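Local coordinates for NtrC family transcriptional regulator (Clostridium acetobutylicum ATCC 824, PDB 2Q5C), which is probably a sigma-54-dependent transcriptional regulator that binds DNA and ATP, represented here by its N-terminal PrpR-type domain, a likely sensory part, at residues A86-I100 and L134-S148. Numbering follows the deposited sequence.
Sequences AVYNAKRFGNELALI and LISKVKTENIKIVVS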
loop_
_atom_site.group_PDB
_atom_site.type_symbol
_atom_site.label_atom_id
_atom_site.label_comp_id
_atom_site.label_asym_id
_atom_site.label_seq_id
_atom_site.Cartn_x
_atom_site.Cartn_y
_atom_site.Cartn_z
ATOM N N ALA A 86 -4.788 -9.352 7.700
ATOM C CA ALA A 86 -4.559 -10.101 6.473
ATOM C C ALA A 86 -4.117 -11.521 6.772
ATOM O O ALA A 86 -4.604 -12.456 6.111
ATOM C CB ALA A 86 -3.562 -9.399 5.576
ATOM N N VAL A 87 -3.229 -11.707 7.732
ATOM C CA VAL A 87 -2.779 -13.064 8.067
ATOM C C VAL A 87 -3.960 -13.872 8.604
ATOM O O VAL A 87 -4.156 -15.054 8.258
ATOM C CB VAL A 87 -1.648 -13.010 9.062
ATOM C CG1 VAL A 87 -1.336 -14.443 9.593
ATOM C CG2 VAL A 87 -0.418 -12.372 8.420
ATOM N N TYR A 88 -4.741 -13.279 9.480
ATOM C CA TYR A 88 -5.925 -13.932 9.994
ATOM C C TYR A 88 -6.849 -14.402 8.869
ATOM O O TYR A 88 -7.329 -15.540 8.895
ATOM C CB TYR A 88 -6.626 -12.955 10.954
ATOM C CG TYR A 88 -7.979 -13.373 11.369
ATOM C CD1 TYR A 88 -8.141 -14.401 12.280
ATOM C CD2 TYR A 88 -9.108 -12.742 10.860
ATOM C CE1 TYR A 88 -9.408 -14.817 12.675
ATOM C CE2 TYR A 88 -10.392 -13.140 11.274
ATOM C CZ TYR A 88 -10.512 -14.169 12.179
ATOM O OH TYR A 88 -11.750 -14.606 12.580
ATOM N N ASN A 89 -7.093 -13.567 7.870
ATOM C CA ASN A 89 -7.941 -13.943 6.755
ATOM C C ASN A 89 -7.301 -15.030 5.906
ATOM O O ASN A 89 -8.000 -15.949 5.445
ATOM C CB ASN A 89 -8.194 -12.741 5.868
ATOM C CG ASN A 89 -9.191 -11.776 6.453
ATOM O OD1 ASN A 89 -10.126 -12.171 7.142
ATOM N ND2 ASN A 89 -9.035 -10.505 6.114
ATOM N N ALA A 90 -5.988 -14.960 5.729
ATOM C CA ALA A 90 -5.259 -15.922 4.872
ATOM C C ALA A 90 -5.271 -17.336 5.433
ATOM O O ALA A 90 -5.075 -18.298 4.686
ATOM C CB ALA A 90 -3.829 -15.452 4.641
ATOM N N LYS A 91 -5.529 -17.461 6.725
ATOM C CA LYS A 91 -5.523 -18.776 7.378
ATOM C C LYS A 91 -6.603 -19.666 6.816
ATOM O O LYS A 91 -6.540 -20.908 6.964
ATOM C CB LYS A 91 -5.734 -18.633 8.884
ATOM C CG LYS A 91 -4.512 -18.217 9.626
ATOM C CD LYS A 91 -4.766 -18.095 11.145
ATOM C CE LYS A 91 -5.118 -19.462 11.787
ATOM N NZ LYS A 91 -5.507 -19.262 13.219
ATOM N N ARG A 92 -7.586 -19.087 6.160
ATOM C CA ARG A 92 -8.609 -19.970 5.578
ATOM C C ARG A 92 -8.027 -20.868 4.505
ATOM O O ARG A 92 -8.624 -21.910 4.175
ATOM C CB ARG A 92 -9.770 -19.186 5.011
ATOM C CG ARG A 92 -9.478 -18.425 3.766
ATOM C CD ARG A 92 -10.661 -17.525 3.524
ATOM N NE ARG A 92 -10.668 -16.840 2.236
ATOM C CZ ARG A 92 -9.980 -15.733 1.965
ATOM N NH1 ARG A 92 -9.171 -15.187 2.890
ATOM N NH2 ARG A 92 -10.082 -15.181 0.761
ATOM N N PHE A 93 -6.900 -20.453 3.923
ATOM C CA PHE A 93 -6.276 -21.245 2.846
ATOM C C PHE A 93 -5.337 -22.303 3.353
ATOM O O PHE A 93 -5.029 -23.254 2.615
ATOM C CB PHE A 93 -5.522 -20.355 1.854
ATOM C CG PHE A 93 -6.368 -19.319 1.174
ATOM C CD1 PHE A 93 -7.400 -19.680 0.328
ATOM C CD2 PHE A 93 -6.093 -17.966 1.352
ATOM C CE1 PHE A 93 -8.166 -18.705 -0.320
ATOM C CE2 PHE A 93 -6.846 -16.983 0.694
ATOM C CZ PHE A 93 -7.878 -17.356 -0.137
ATOM N N GLY A 94 -4.805 -22.127 4.560
ATOM C CA GLY A 94 -3.789 -23.025 5.114
ATOM C C GLY A 94 -3.025 -22.301 6.202
ATOM O O GLY A 94 -3.301 -21.125 6.451
ATOM N N ASN A 95 -2.089 -22.977 6.861
ATOM C CA ASN A 95 -1.325 -22.326 7.942
ATOM C C ASN A 95 0.088 -21.868 7.597
ATOM O O ASN A 95 0.707 -21.159 8.396
ATOM C CB ASN A 95 -1.321 -23.164 9.236
ATOM C CG ASN A 95 -1.087 -24.636 8.983
ATOM O OD1 ASN A 95 -0.137 -25.029 8.305
ATOM N ND2 ASN A 95 -1.956 -25.470 9.548
ATOM N N GLU A 96 0.599 -22.265 6.429
ATOM C CA GLU A 96 1.954 -21.879 6.042
ATOM C C GLU A 96 1.894 -20.792 4.979
ATOM O O GLU A 96 1.350 -20.989 3.919
ATOM C CB GLU A 96 2.818 -23.070 5.578
ATOM C CG GLU A 96 4.181 -22.568 5.086
ATOM C CD GLU A 96 5.279 -23.634 4.956
ATOM O OE1 GLU A 96 4.975 -24.784 4.559
ATOM O OE2 GLU A 96 6.455 -23.289 5.245
ATOM N N LEU A 97 2.456 -19.631 5.310
ATOM C CA LEU A 97 2.290 -18.445 4.469
ATOM C C LEU A 97 3.610 -17.772 4.179
ATOM O O LEU A 97 4.532 -17.867 4.976
ATOM C CB LEU A 97 1.413 -17.414 5.220
ATOM C CG LEU A 97 0.235 -17.894 6.068
ATOM C CD1 LEU A 97 -0.400 -16.736 6.824
ATOM C CD2 LEU A 97 -0.794 -18.559 5.197
ATOM N N ALA A 98 3.670 -17.051 3.062
ATOM C CA ALA A 98 4.773 -16.121 2.805
ATOM C C ALA A 98 4.261 -14.724 3.089
ATOM O O ALA A 98 3.220 -14.350 2.557
ATOM C CB ALA A 98 5.242 -16.196 1.357
ATOM N N LEU A 99 4.985 -13.981 3.910
ATOM C CA LEU A 99 4.648 -12.574 4.145
ATOM C C LEU A 99 5.702 -11.765 3.429
ATOM O O LEU A 99 6.897 -11.877 3.742
ATOM C CB LEU A 99 4.689 -12.314 5.642
ATOM C CG LEU A 99 4.407 -10.874 6.092
ATOM C CD1 LEU A 99 3.003 -10.451 5.699
ATOM C CD2 LEU A 99 4.583 -10.858 7.593
ATOM N N ILE A 100 5.270 -10.950 2.466
ATOM C CA ILE A 100 6.208 -10.216 1.632
ATOM C C ILE A 100 6.101 -8.736 1.957
ATOM O O ILE A 100 5.014 -8.145 1.857
ATOM C CB ILE A 100 5.995 -10.488 0.121
ATOM C CG1 ILE A 100 6.209 -11.992 -0.159
ATOM C CG2 ILE A 100 6.936 -9.605 -0.734
ATOM C CD1 ILE A 100 6.055 -12.422 -1.586
ATOM N N LEU A 134 10.677 -12.950 -6.832
ATOM C CA LEU A 134 10.334 -13.269 -5.478
ATOM C C LEU A 134 9.160 -14.231 -5.371
ATOM O O LEU A 134 9.176 -15.129 -4.519
ATOM C CB LEU A 134 10.050 -11.968 -4.733
ATOM C CG LEU A 134 10.079 -12.127 -3.231
ATOM C CD1 LEU A 134 11.433 -12.704 -2.772
ATOM C CD2 LEU A 134 9.842 -10.757 -2.597
ATOM N N ILE A 135 8.144 -14.051 -6.201
ATOM C CA ILE A 135 6.988 -14.969 -6.262
ATOM C C ILE A 135 7.457 -16.367 -6.686
ATOM O O ILE A 135 7.074 -17.368 -6.075
ATOM C CB ILE A 135 5.821 -14.406 -7.131
ATOM C CG1 ILE A 135 5.199 -13.174 -6.420
ATOM C CG2 ILE A 135 4.750 -15.461 -7.429
ATOM C CD1 ILE A 135 4.692 -13.458 -4.995
ATOM N N SER A 136 8.331 -16.431 -7.686
ATOM C CA SER A 136 8.932 -17.732 -8.032
ATOM C C SER A 136 9.658 -18.356 -6.871
ATOM O O SER A 136 9.560 -19.572 -6.654
ATOM C CB SER A 136 9.890 -17.575 -9.210
ATOM O OG SER A 136 9.148 -17.318 -10.391
ATOM N N LYS A 137 10.388 -17.561 -6.105
ATOM C CA LYS A 137 11.067 -18.080 -4.934
ATOM C C LYS A 137 10.071 -18.697 -3.963
ATOM O O LYS A 137 10.305 -19.759 -3.416
ATOM C CB LYS A 137 11.914 -16.996 -4.238
ATOM C CG LYS A 137 12.861 -17.577 -3.248
ATOM C CD LYS A 137 13.722 -16.504 -2.613
ATOM C CE LYS A 137 14.714 -17.128 -1.705
ATOM N NZ LYS A 137 15.608 -16.086 -1.108
ATOM N N VAL A 138 8.959 -18.013 -3.701
ATOM C CA VAL A 138 7.912 -18.558 -2.838
ATOM C C VAL A 138 7.500 -19.973 -3.245
ATOM O O VAL A 138 7.424 -20.857 -2.380
ATOM C CB VAL A 138 6.681 -17.608 -2.807
ATOM C CG1 VAL A 138 5.511 -18.229 -2.015
ATOM C CG2 VAL A 138 7.105 -16.259 -2.193
ATOM N N LYS A 139 7.270 -20.176 -4.547
ATOM C CA LYS A 139 6.823 -21.482 -5.064
ATOM C C LYS A 139 7.880 -22.507 -4.728
ATOM O O LYS A 139 7.559 -23.619 -4.320
ATOM C CB LYS A 139 6.643 -21.490 -6.581
ATOM C CG LYS A 139 5.507 -20.699 -7.097
ATOM C CD LYS A 139 5.448 -20.741 -8.618
ATOM C CE LYS A 139 4.327 -21.642 -9.121
ATOM N NZ LYS A 139 3.906 -21.223 -10.503
ATOM N N THR A 140 9.163 -22.148 -4.884
ATOM C CA THR A 140 10.234 -23.123 -4.651
ATOM C C THR A 140 10.350 -23.514 -3.191
ATOM O O THR A 140 10.952 -24.570 -2.853
ATOM C CB THR A 140 11.631 -22.642 -5.147
ATOM O OG1 THR A 140 12.131 -21.564 -4.319
ATOM C CG2 THR A 140 11.590 -22.241 -6.579
ATOM N N GLU A 141 9.796 -22.679 -2.298
ATOM C CA GLU A 141 9.777 -22.954 -0.873
ATOM C C GLU A 141 8.559 -23.784 -0.481
ATOM O O GLU A 141 8.303 -23.994 0.701
ATOM C CB GLU A 141 9.807 -21.639 -0.058
ATOM C CG GLU A 141 11.055 -20.807 -0.237
ATOM C CD GLU A 141 12.305 -21.419 0.369
ATOM O OE1 GLU A 141 12.197 -22.299 1.256
ATOM O OE2 GLU A 141 13.405 -20.981 -0.031
ATOM N N ASN A 142 7.801 -24.244 -1.479
ATOM C CA ASN A 142 6.594 -25.041 -1.253
ATOM C C ASN A 142 5.503 -24.288 -0.475
ATOM O O ASN A 142 4.704 -24.877 0.257
ATOM C CB ASN A 142 6.933 -26.373 -0.555
ATOM C CG ASN A 142 5.855 -27.427 -0.767
ATOM O OD1 ASN A 142 5.189 -27.482 -1.817
ATOM N ND2 ASN A 142 5.641 -28.247 0.267
ATOM N N ILE A 143 5.448 -22.987 -0.697
ATOM C CA ILE A 143 4.430 -22.158 -0.038
ATOM C C ILE A 143 3.375 -21.787 -1.064
ATOM O O ILE A 143 3.712 -21.458 -2.202
ATOM C CB ILE A 143 5.093 -20.924 0.565
ATOM C CG1 ILE A 143 5.994 -21.344 1.728
ATOM C CG2 ILE A 143 4.041 -19.939 1.107
ATOM C CD1 ILE A 143 6.920 -20.251 2.242
ATOM N N LYS A 144 2.104 -21.881 -0.666
ATOM C CA LYS A 144 1.000 -21.688 -1.582
ATOM C C LYS A 144 0.168 -20.423 -1.321
ATOM O O LYS A 144 -0.769 -20.153 -2.055
ATOM C CB LYS A 144 0.078 -22.910 -1.541
ATOM C CG LYS A 144 0.851 -24.218 -1.791
ATOM C CD LYS A 144 -0.060 -25.386 -2.007
ATOM C CE LYS A 144 0.750 -26.633 -2.343
ATOM N NZ LYS A 144 1.839 -26.859 -1.334
ATOM N N ILE A 145 0.548 -19.674 -0.279
ATOM C CA ILE A 145 -0.263 -18.531 0.183
ATOM C C ILE A 145 0.682 -17.355 0.393
ATOM O O ILE A 145 1.672 -17.479 1.085
ATOM C CB ILE A 145 -0.947 -18.851 1.512
ATOM C CG1 ILE A 145 -1.763 -20.164 1.447
ATOM C CG2 ILE A 145 -1.879 -17.691 1.931
ATOM C CD1 ILE A 145 -2.087 -20.752 2.785
ATOM N N VAL A 146 0.333 -16.222 -0.213
ATOM C CA VAL A 146 1.149 -15.007 -0.093
ATOM C C VAL A 146 0.305 -13.865 0.502
ATOM O O VAL A 146 -0.804 -13.602 0.017
ATOM C CB VAL A 146 1.645 -14.558 -1.476
ATOM C CG1 VAL A 146 2.321 -13.184 -1.413
ATOM C CG2 VAL A 146 2.611 -15.578 -2.036
ATOM N N VAL A 147 0.852 -13.201 1.527
ATOM C CA VAL A 147 0.204 -12.029 2.188
ATOM C C VAL A 147 1.121 -10.852 1.904
ATOM O O VAL A 147 2.294 -10.876 2.269
ATOM C CB VAL A 147 0.108 -12.258 3.679
ATOM C CG1 VAL A 147 -0.511 -11.036 4.387
ATOM C CG2 VAL A 147 -0.723 -13.470 3.965
ATOM N N SER A 148 0.594 -9.841 1.215
ATOM C CA SER A 148 1.417 -8.703 0.840
ATOM C C SER A 148 0.531 -7.598 0.313
ATOM O O SER A 148 -0.701 -7.665 0.383
ATOM C CB SER A 148 2.427 -9.114 -0.259
ATOM O OG SER A 148 3.491 -8.168 -0.426
HETATM O O HOH W 1 1.402 -22.929 1.933
HETATM O O HOH W 2 3.187 -25.037 2.500
#
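Neighbouring parallel strands 96-100 and 145-148, with helix 86-90 against one face and helix 134-140 against the other, form the centre of a Rossmann-like alpha/beta/alpha sandwich in the second of the chain's two four-stranded lobes. A98 is gripped through both backbone polar atoms: its N gives a nearly straight bond to I145 O (2.8 Å, 175° at the hydrogen), and its O receives V147 N. I100 N continues the ladder to V147 O. On one face, helix 86-90 lies over I145 and V147. The two methyls of V147 are divided between its alanines, CG1 against A86 CB and CG2 against A90 CB, each at 3.7 Å. I145 CD1 meets L97 CD2 at 3.5 Å; with CG1 anti to the carbonyl carbon (chi1 -54°), CD1 is carried to F93 CB and G94 N while CG2 stays by L97 CD2 and A90 CB. On the face of A98, I100 and V146, helix 134-140 packs beside helix 150-158: I100 CG2 and L134 CD2 meet tip to tip at 3.6 Å, while I100 CD1 fits among I135, V138 and V146. Where the strands begin, I143 CG2 lies 3.5 Å from A98 N, and one water bridges E96 O to K144 N; the E96 carboxylate, through OE2, forms a salt bridge with K119. At the other end, S148 OG donates to I100 O at 2.7 Å, approaching from above the carbonyl plane, 42° out of it.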